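Local coordinates for protein c-di-GMP synthase (Capnocytophaga granulosa, PDB 6WT9) that synthesises the second messenger 3',3'-c-di-GMP from two GTP molecules in a CBASS antiphage defence system that triggers abortive infection, at residues L69-I74 / V78-Q83; N236-E241 / I274-E279; S311-S314 / E319-F322. All coordinates share one frame; numbering follows the deposited sequence.

Contact 1 (L69-I74 / V78-Q83); sequences LHLQDI and VEYQYQ
Y80 reaches from strand 78-83 to the end of helix 54-71 and pushes its phenol against L71 and Q72. The tight part lies at the far end of the ring. L71 CB sits 3.6 Å from Y80 OH and 3.9 Å from Y80 CE1, and the L71 carbonyl carbon C comes within 3.4 Å of Y80 OH. From the same side of the ring plane, Q72 CG approaches Y80 CE2 to 3.5 Å; it and L71 CB meet the ring obliquely. Y80 CG stands anti to its own carbonyl carbon (chi1 -57°), a setting that sends the ring toward the helix end. The pair belongs to the nucleotidyltransferase fold: strand 78-83 runs antiparallel to strand 98-104, while Y80 and Y82 both touch helix 54-71, at K68. Beyond this buried zone the contact loosens. Q72 is solvent-exposed, its chain extended beyond CG, and its NE2 only skirts the ring at 3.8 Å from Y80 CE2; the amide and ring planes are 75° apart, far from a parallel stack. The backbone has left the helix: D73 N bonds to H70 O, and I74 N to L71 O, beside helix 147-164, where I74 meets L156 and D73 meets K160.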
loop_
_atom_site.group_PDB
_atom_site.type_symbol
_atom_site.label_atom_id
_atom_site.label_comp_id
_atom_site.label_asym_id
_atom_site.label_seq_id
_atom_site.Cartn_x
_atom_site.Cartn_y
_atom_site.Cartn_z
ATOM N N LEU A 69 -18.376 13.361 2.023
ATOM C CA LEU A 69 -19.426 14.376 2.044
ATOM C C LEU A 69 -20.812 13.744 2.028
ATOM O O LEU A 69 -21.745 14.267 2.650
ATOM C CB LEU A 69 -19.265 15.334 0.863
ATOM C CG LEU A 69 -18.016 16.220 0.851
ATOM C CD1 LEU A 69 -18.080 17.217 -0.298
ATOM C CD2 LEU A 69 -17.842 16.938 2.182
ATOM N N HIS A 70 -20.974 12.627 1.314
ATOM C CA HIS A 70 -22.261 11.942 1.309
ATOM C C HIS A 70 -22.573 11.343 2.674
ATOM O O HIS A 70 -23.722 11.387 3.129
ATOM C CB HIS A 70 -22.283 10.860 0.229
ATOM C CG HIS A 70 -22.440 11.396 -1.159
ATOM N ND1 HIS A 70 -23.585 12.037 -1.584
ATOM C CD2 HIS A 70 -21.600 11.383 -2.221
ATOM C CE1 HIS A 70 -23.442 12.398 -2.847
ATOM N NE2 HIS A 70 -22.246 12.013 -3.257
ATOM N N LEU A 71 -21.565 10.778 3.342
ATOM C CA LEU A 71 -21.787 10.212 4.669
ATOM C C LEU A 71 -22.026 11.298 5.711
ATOM O O LEU A 71 -22.730 11.061 6.700
ATOM C CB LEU A 71 -20.602 9.337 5.069
ATOM C CG LEU A 71 -20.427 8.066 4.235
ATOM C CD1 LEU A 71 -19.243 7.246 4.731
ATOM C CD2 LEU A 71 -21.704 7.238 4.260
ATOM N N GLN A 72 -21.460 12.488 5.511
ATOM C CA GLN A 72 -21.723 13.609 6.405
ATOM C C GLN A 72 -23.150 14.129 6.294
ATOM O O GLN A 72 -23.512 15.054 7.028
ATOM C CB GLN A 72 -20.733 14.743 6.133
ATOM C CG GLN A 72 -19.327 14.457 6.634
ATOM C CD GLN A 72 -18.340 15.545 6.263
ATOM O OE1 GLN A 72 -18.563 16.306 5.323
ATOM N NE2 GLN A 72 -17.241 15.625 7.004
ATOM N N ASP A 73 -23.956 13.566 5.399
ATOM C CA ASP A 73 -25.369 13.889 5.299
ATOM C C ASP A 73 -26.251 12.955 6.118
ATOM O O ASP A 73 -27.471 13.138 6.126
ATOM C CB ASP A 73 -25.821 13.853 3.833
ATOM C CG ASP A 73 -25.221 14.972 3.006
ATOM O OD1 ASP A 73 -24.538 15.844 3.583
ATOM O OD2 ASP A 73 -25.434 14.982 1.773
ATOM N N ILE A 74 -25.679 11.962 6.805
ATOM C CA ILE A 74 -26.509 10.973 7.486
ATOM C C ILE A 74 -25.865 10.465 8.774
ATOM O O ILE A 74 -26.566 9.988 9.675
ATOM C CB ILE A 74 -26.841 9.806 6.534
ATOM C CG1 ILE A 74 -27.955 8.931 7.113
ATOM C CG2 ILE A 74 -25.598 8.980 6.233
ATOM C CD1 ILE A 74 -28.387 7.806 6.199
ATOM N N VAL A 78 -19.028 10.834 14.372
ATOM C CA VAL A 78 -17.982 10.086 13.685
ATOM C C VAL A 78 -16.909 11.046 13.191
ATOM O O VAL A 78 -17.141 12.244 13.012
ATOM C CB VAL A 78 -18.526 9.260 12.495
ATOM C CG1 VAL A 78 -19.511 8.207 12.975
ATOM C CG2 VAL A 78 -19.169 10.175 11.460
ATOM N N GLU A 79 -15.716 10.499 12.974
ATOM C CA GLU A 79 -14.629 11.222 12.334
ATOM C C GLU A 79 -14.090 10.376 11.190
ATOM O O GLU A 79 -14.095 9.144 11.250
ATOM C CB GLU A 79 -13.510 11.571 13.324
ATOM C CG GLU A 79 -12.701 10.391 13.820
ATOM C CD GLU A 79 -11.621 10.813 14.795
ATOM O OE1 GLU A 79 -11.960 11.158 15.947
ATOM O OE2 GLU A 79 -10.436 10.820 14.403
ATOM N N TYR A 80 -13.638 11.051 10.139
ATOM C CA TYR A 80 -13.251 10.403 8.894
ATOM C C TYR A 80 -11.740 10.459 8.725
ATOM O O TYR A 80 -11.145 11.539 8.790
ATOM C CB TYR A 80 -13.944 11.066 7.703
ATOM C CG TYR A 80 -15.450 11.062 7.803
ATOM C CD1 TYR A 80 -16.192 9.989 7.330
ATOM C CD2 TYR A 80 -16.131 12.132 8.372
ATOM C CE1 TYR A 80 -17.571 9.978 7.421
ATOM C CE2 TYR A 80 -17.511 12.130 8.468
ATOM C CZ TYR A 80 -18.225 11.050 7.990
ATOM O OH TYR A 80 -19.597 11.038 8.079
ATOM N N GLN A 81 -11.128 9.295 8.512
ATOM C CA GLN A 81 -9.711 9.186 8.209
ATOM C C GLN A 81 -9.529 8.270 7.007
ATOM O O GLN A 81 -10.458 7.585 6.571
ATOM C CB GLN A 81 -8.908 8.653 9.407
ATOM C CG GLN A 81 -8.995 9.516 10.656
ATOM C CD GLN A 81 -8.535 10.942 10.423
ATOM O OE1 GLN A 81 -7.685 11.205 9.572
ATOM N NE2 GLN A 81 -9.101 11.872 11.182
ATOM N N TYR A 82 -8.313 8.259 6.471
ATOM C CA TYR A 82 -7.986 7.453 5.309
ATOM C C TYR A 82 -6.853 6.491 5.630
ATOM O O TYR A 82 -5.951 6.799 6.417
ATOM C CB TYR A 82 -7.598 8.331 4.111
ATOM C CG TYR A 82 -8.738 9.177 3.588
ATOM C CD1 TYR A 82 -8.901 10.491 4.005
ATOM C CD2 TYR A 82 -9.657 8.657 2.685
ATOM C CE1 TYR A 82 -9.942 11.266 3.533
ATOM C CE2 TYR A 82 -10.701 9.424 2.207
ATOM C CZ TYR A 82 -10.839 10.727 2.635
ATOM O OH TYR A 82 -11.878 11.494 2.162
ATOM N N GLN A 83 -6.916 5.314 5.016
ATOM C CA GLN A 83 -5.827 4.352 5.049
ATOM C C GLN A 83 -5.659 3.778 3.650
ATOM O O GLN A 83 -6.533 3.927 2.791
ATOM C CB GLN A 83 -6.080 3.230 6.066
ATOM C CG GLN A 83 -7.168 2.260 5.649
ATOM C CD GLN A 83 -7.357 1.122 6.634
ATOM O OE1 GLN A 83 -6.634 1.013 7.622
ATOM N NE2 GLN A 83 -8.334 0.264 6.364
#

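Contact 2 (N236-E241 / I274-E279); sequences NKRSSE and ICYNIE
Y276, in helix 268-276, lays its ring under the guanidinium of R238 from helix 228-241. R238 CZ is 4.8 Å from the centroid of the Y276 ring and 7° off its normal, the geometry of a cation-pi pair. The two planes stand 88° apart, a T-shaped approach in which R238 NH1 points down over the centre of the ring. Farther back, R238 CD rests on Y276 CE1 at 3.6 Å. This reach depends on an outstretched chain, with R238 CG anti to the backbone N (chi1 -169°). The Y276 carbonyl follows: its O lies over a face of the guanidinium, where no N-H points at it; its 2.6 Å approach to R238 NH1 is unusually close and its exact position doubtful. N277 turns aside to K308 and Q298. I278 O then sits over the same face, 3.0 Å from R238 NH2, again without a hydrogen bond. Last comes E279, whose CA is 3.7 Å from R238 NH2; its carboxylate pairs with K282. The ring face, and probably the carbonyl oxygens, would offer the cation negative potential, so the attraction between helix 228-241 and the segment at and beyond the end of helix 268-276 is probably electrostatic and dispersive.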
loop_
_atom_site.group_PDB
_atom_site.type_symbol
_atom_site.label_atom_id
_atom_site.label_comp_id
_atom_site.label_asym_id
_atom_site.label_seq_id
_atom_site.Cartn_x
_atom_site.Cartn_y
_atom_site.Cartn_z
ATOM N N ASN A 236 6.049 7.179 6.109
ATOM C CA ASN A 236 6.325 8.498 5.546
ATOM C C ASN A 236 7.522 9.161 6.212
ATOM O O ASN A 236 8.290 9.865 5.545
ATOM C CB ASN A 236 5.092 9.395 5.673
ATOM C CG ASN A 236 3.984 8.999 4.720
ATOM O OD1 ASN A 236 4.236 8.398 3.676
ATOM N ND2 ASN A 236 2.748 9.337 5.072
ATOM N N LYS A 237 7.704 8.947 7.515
ATOM C CA LYS A 237 8.802 9.595 8.221
ATOM C C LYS A 237 10.145 9.006 7.801
ATOM O O LYS A 237 11.085 9.744 7.483
ATOM C CB LYS A 237 8.594 9.473 9.731
ATOM C CG LYS A 237 9.422 10.438 10.566
ATOM C CD LYS A 237 10.634 9.751 11.174
ATOM C CE LYS A 237 11.324 10.640 12.196
ATOM N NZ LYS A 237 11.766 11.926 11.594
ATOM N N ARG A 238 10.248 7.674 7.779
ATOM C CA ARG A 238 11.505 7.041 7.395
ATOM C C ARG A 238 11.832 7.281 5.928
ATOM O O ARG A 238 13.008 7.401 5.568
ATOM C CB ARG A 238 11.451 5.542 7.683
ATOM C CG ARG A 238 12.799 4.842 7.574
ATOM C CD ARG A 238 12.753 3.485 8.247
ATOM N NE ARG A 238 14.081 3.003 8.604
ATOM C CZ ARG A 238 14.308 2.005 9.451
ATOM N NH1 ARG A 238 13.289 1.387 10.032
ATOM N NH2 ARG A 238 15.551 1.629 9.725
ATOM N N SER A 239 10.814 7.347 5.068
ATOM C CA SER A 239 11.058 7.682 3.672
ATOM C C SER A 239 11.545 9.118 3.539
ATOM O O SER A 239 12.393 9.417 2.691
ATOM C CB SER A 239 9.792 7.462 2.847
ATOM O OG SER A 239 10.035 7.758 1.485
ATOM N N SER A 240 11.027 10.017 4.378
ATOM C CA SER A 240 11.517 11.390 4.384
ATOM C C SER A 240 12.974 11.453 4.828
ATOM O O SER A 240 13.761 12.239 4.286
ATOM C CB SER A 240 10.635 12.253 5.289
ATOM O OG SER A 240 10.985 13.623 5.195
ATOM N N GLU A 241 13.354 10.622 5.809
ATOM C CA GLU A 241 14.744 10.588 6.259
ATOM C C GLU A 241 15.683 10.115 5.158
ATOM O O GLU A 241 16.856 10.504 5.131
ATOM C CB GLU A 241 14.895 9.673 7.475
ATOM C CG GLU A 241 13.985 9.990 8.645
ATOM C CD GLU A 241 14.126 8.980 9.769
ATOM O OE1 GLU A 241 15.216 8.915 10.376
ATOM O OE2 GLU A 241 13.154 8.242 10.038
ATOM N N ILE A 274 8.984 -5.520 5.551
ATOM C CA ILE A 274 10.279 -6.030 5.105
ATOM C C ILE A 274 11.217 -4.875 4.770
ATOM O O ILE A 274 12.384 -4.858 5.178
ATOM C CB ILE A 274 10.097 -6.979 3.907
ATOM C CG1 ILE A 274 9.389 -8.260 4.345
ATOM C CG2 ILE A 274 11.436 -7.298 3.262
ATOM C CD1 ILE A 274 9.123 -9.228 3.217
ATOM N N CYS A 275 10.715 -3.886 4.028
ATOM C CA CYS A 275 11.547 -2.747 3.654
ATOM C C CYS A 275 11.818 -1.842 4.850
ATOM O O CYS A 275 12.938 -1.344 5.016
ATOM C CB CYS A 275 10.881 -1.965 2.524
ATOM S SG CYS A 275 10.647 -2.922 1.010
ATOM N N TYR A 276 10.804 -1.623 5.692
ATOM C CA TYR A 276 10.971 -0.801 6.884
ATOM C C TYR A 276 11.986 -1.391 7.853
ATOM O O TYR A 276 12.569 -0.650 8.652
ATOM C CB TYR A 276 9.618 -0.625 7.581
ATOM C CG TYR A 276 9.619 0.360 8.728
ATOM C CD1 TYR A 276 9.562 1.728 8.492
ATOM C CD2 TYR A 276 9.662 -0.078 10.048
ATOM C CE1 TYR A 276 9.555 2.634 9.534
ATOM C CE2 TYR A 276 9.657 0.821 11.098
ATOM C CZ TYR A 276 9.603 2.176 10.835
ATOM O OH TYR A 276 9.596 3.079 11.875
ATOM N N ASN A 277 12.215 -2.704 7.795
ATOM C CA ASN A 277 13.182 -3.343 8.678
ATOM C C ASN A 277 14.623 -3.058 8.272
ATOM O O ASN A 277 15.524 -3.186 9.109
ATOM C CB ASN A 277 12.933 -4.852 8.709
ATOM C CG ASN A 277 13.908 -5.589 9.605
ATOM O OD1 ASN A 277 14.939 -6.076 9.146
ATOM N ND2 ASN A 277 13.586 -5.677 10.892
ATOM N N ILE A 278 14.864 -2.669 7.020
ATOM C CA ILE A 278 16.223 -2.403 6.563
ATOM C C ILE A 278 16.769 -1.170 7.269
ATOM O O ILE A 278 16.118 -0.117 7.311
ATOM C CB ILE A 278 16.256 -2.226 5.038
ATOM C CG1 ILE A 278 15.694 -3.468 4.345
ATOM C CG2 ILE A 278 17.679 -1.935 4.569
ATOM C CD1 ILE A 278 15.558 -3.319 2.844
ATOM N N GLU A 279 17.974 -1.293 7.822
ATOM C CA GLU A 279 18.591 -0.181 8.532
ATOM C C GLU A 279 18.897 0.966 7.575
ATOM O O GLU A 279 19.328 0.751 6.439
ATOM C CB GLU A 279 19.868 -0.645 9.232
ATOM C CG GLU A 279 19.626 -1.687 10.315
ATOM C CD GLU A 279 20.909 -2.168 10.970
ATOM O OE1 GLU A 279 21.997 -1.706 10.568
ATOM O OE2 GLU A 279 20.828 -3.012 11.888
#

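Contact 3 (S311-S314 / E319-F322); sequences SLKS and EYIF
L312 and S314 bracket K313, and their backbone groups bond to the residues on both sides of Y320. I321 N donates to L312 O at 3.1 Å in a nearly straight bond (172°), and S314 N donates to E319 O at 2.8 Å (164°). A water 2.8 Å from L312 O may donate to it but has more acceptors near it than protons; it lies so close to F322 N that its bond there is doubtful. At the other end S314 OG, held between the backbone N and the carbonyl carbon (chi1 58°), accepts a weak bond from E319 N at 3.3 Å; it is also hydrogen-bonded to D316. S311 OG has the backbone O atoms of N307 and K308 as partners, and I321 O has K329. K313 CG lies over one face of Y320, 3.7 Å from the ring centroid, a CH-pi contact with the two chains alongside. On the buried side L312 CG meets I321 CG1 at 3.8 Å, while L312 CD2 touches the edge of F322 in its plane, 3.7 Å from CE2. K313 and Y320 form a single antiparallel bridge, a non-hydrogen-bonded pair, as in a very short beta-hairpin, here within the loop joining helices 306-310 and 327-347.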
loop_
_atom_site.group_PDB
_atom_site.type_symbol
_atom_site.label_atom_id
_atom_site.label_comp_id
_atom_site.label_asym_id
_atom_site.label_seq_id
_atom_site.Cartn_x
_atom_site.Cartn_y
_atom_site.Cartn_z
ATOM N N SER A 311 12.304 -12.375 13.939
ATOM C CA SER A 311 12.226 -11.101 14.637
ATOM C C SER A 311 11.587 -9.996 13.806
ATOM O O SER A 311 11.386 -8.894 14.327
ATOM C CB SER A 311 13.625 -10.654 15.079
ATOM O OG SER A 311 14.457 -10.410 13.958
ATOM N N LEU A 312 11.265 -10.257 12.539
ATOM C CA LEU A 312 10.684 -9.232 11.677
ATOM C C LEU A 312 9.266 -8.919 12.137
ATOM O O LEU A 312 8.377 -9.774 12.067
ATOM C CB LEU A 312 10.690 -9.690 10.222
ATOM C CG LEU A 312 9.889 -8.777 9.286
ATOM C CD1 LEU A 312 10.499 -7.389 9.261
ATOM C CD2 LEU A 312 9.792 -9.356 7.881
ATOM N N LYS A 313 9.049 -7.694 12.599
ATOM C CA LYS A 313 7.736 -7.239 13.023
ATOM C C LYS A 313 7.155 -6.277 11.995
ATOM O O LYS A 313 7.853 -5.757 11.121
ATOM C CB LYS A 313 7.808 -6.567 14.399
ATOM C CG LYS A 313 8.185 -7.504 15.529
ATOM C CD LYS A 313 8.165 -6.783 16.866
ATOM C CE LYS A 313 9.151 -5.627 16.879
ATOM N NZ LYS A 313 9.123 -4.895 18.175
ATOM N N SER A 314 5.851 -6.041 12.117
ATOM C CA SER A 314 5.183 -5.068 11.271
ATOM C C SER A 314 5.726 -3.667 11.546
ATOM O O SER A 314 6.480 -3.434 12.496
ATOM C CB SER A 314 3.674 -5.108 11.501
ATOM O OG SER A 314 3.359 -4.856 12.859
ATOM N N GLU A 319 2.755 -6.767 15.538
ATOM C CA GLU A 319 2.596 -8.121 15.027
ATOM C C GLU A 319 3.890 -8.573 14.371
ATOM O O GLU A 319 4.735 -7.762 13.986
ATOM C CB GLU A 319 1.434 -8.228 14.028
ATOM C CG GLU A 319 0.055 -8.231 14.670
ATOM C CD GLU A 319 -0.974 -8.970 13.835
ATOM O OE1 GLU A 319 -0.739 -9.151 12.622
ATOM O OE2 GLU A 319 -2.013 -9.378 14.396
ATOM N N TYR A 320 4.036 -9.890 14.255
ATOM C CA TYR A 320 5.155 -10.504 13.557
ATOM C C TYR A 320 4.702 -10.970 12.180
ATOM O O TYR A 320 3.595 -11.493 12.022
ATOM C CB TYR A 320 5.721 -11.679 14.359
ATOM C CG TYR A 320 6.534 -11.255 15.561
ATOM C CD1 TYR A 320 5.915 -10.885 16.750
ATOM C CD2 TYR A 320 7.922 -11.220 15.507
ATOM C CE1 TYR A 320 6.656 -10.493 17.851
ATOM C CE2 TYR A 320 8.672 -10.831 16.604
ATOM C CZ TYR A 320 8.033 -10.468 17.772
ATOM O OH TYR A 320 8.774 -10.079 18.863
ATOM N N ILE A 321 5.565 -10.780 11.183
ATOM C CA ILE A 321 5.174 -11.059 9.805
ATOM C C ILE A 321 5.150 -12.561 9.544
ATOM O O ILE A 321 4.211 -13.086 8.936
ATOM C CB ILE A 321 6.108 -10.327 8.825
ATOM C CG1 ILE A 321 6.058 -8.818 9.078
ATOM C CG2 ILE A 321 5.722 -10.641 7.388
ATOM C CD1 ILE A 321 4.664 -8.233 8.988
ATOM N N PHE A 322 6.180 -13.273 9.994
ATOM C CA PHE A 322 6.333 -14.695 9.710
ATOM C C PHE A 322 6.211 -15.485 11.006
ATOM O O PHE A 322 7.051 -15.350 11.901
ATOM C CB PHE A 322 7.675 -14.976 9.031
ATOM C CG PHE A 322 7.818 -14.325 7.686
ATOM C CD1 PHE A 322 7.348 -14.953 6.545
ATOM C CD2 PHE A 322 8.412 -13.080 7.562
ATOM C CE1 PHE A 322 7.470 -14.356 5.306
ATOM C CE2 PHE A 322 8.539 -12.477 6.325
ATOM C CZ PHE A 322 8.066 -13.115 5.194
HETATM O O HOH W 1 8.029 -12.506 11.565
#

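How the contacts relate
The three contacts follow one another along the chain without interleaving. Contact 1 lies in the nucleotidyltransferase part, its centre about 30 Å from that of contact 2 and 32 Å from that of contact 3. Contacts 2 and 3 are about 15 Å apart between centres and touch directly: I274 CG1 and N277 CB pack on L312, the latter 3.6 Å from L312 CD1. Helix 268-276 serves both: it supplies Y276 to contact 2, while its I274 touches L312, its F269 S314, and its D270 and A273 I321. Helix 228-241 bridges the larger gap, since its F229 and P228 touch Q81 and Q83 of strand 78-83. It thus joins the sheet of the nucleotidyltransferase fold to the helical part that holds contacts 2 and 3.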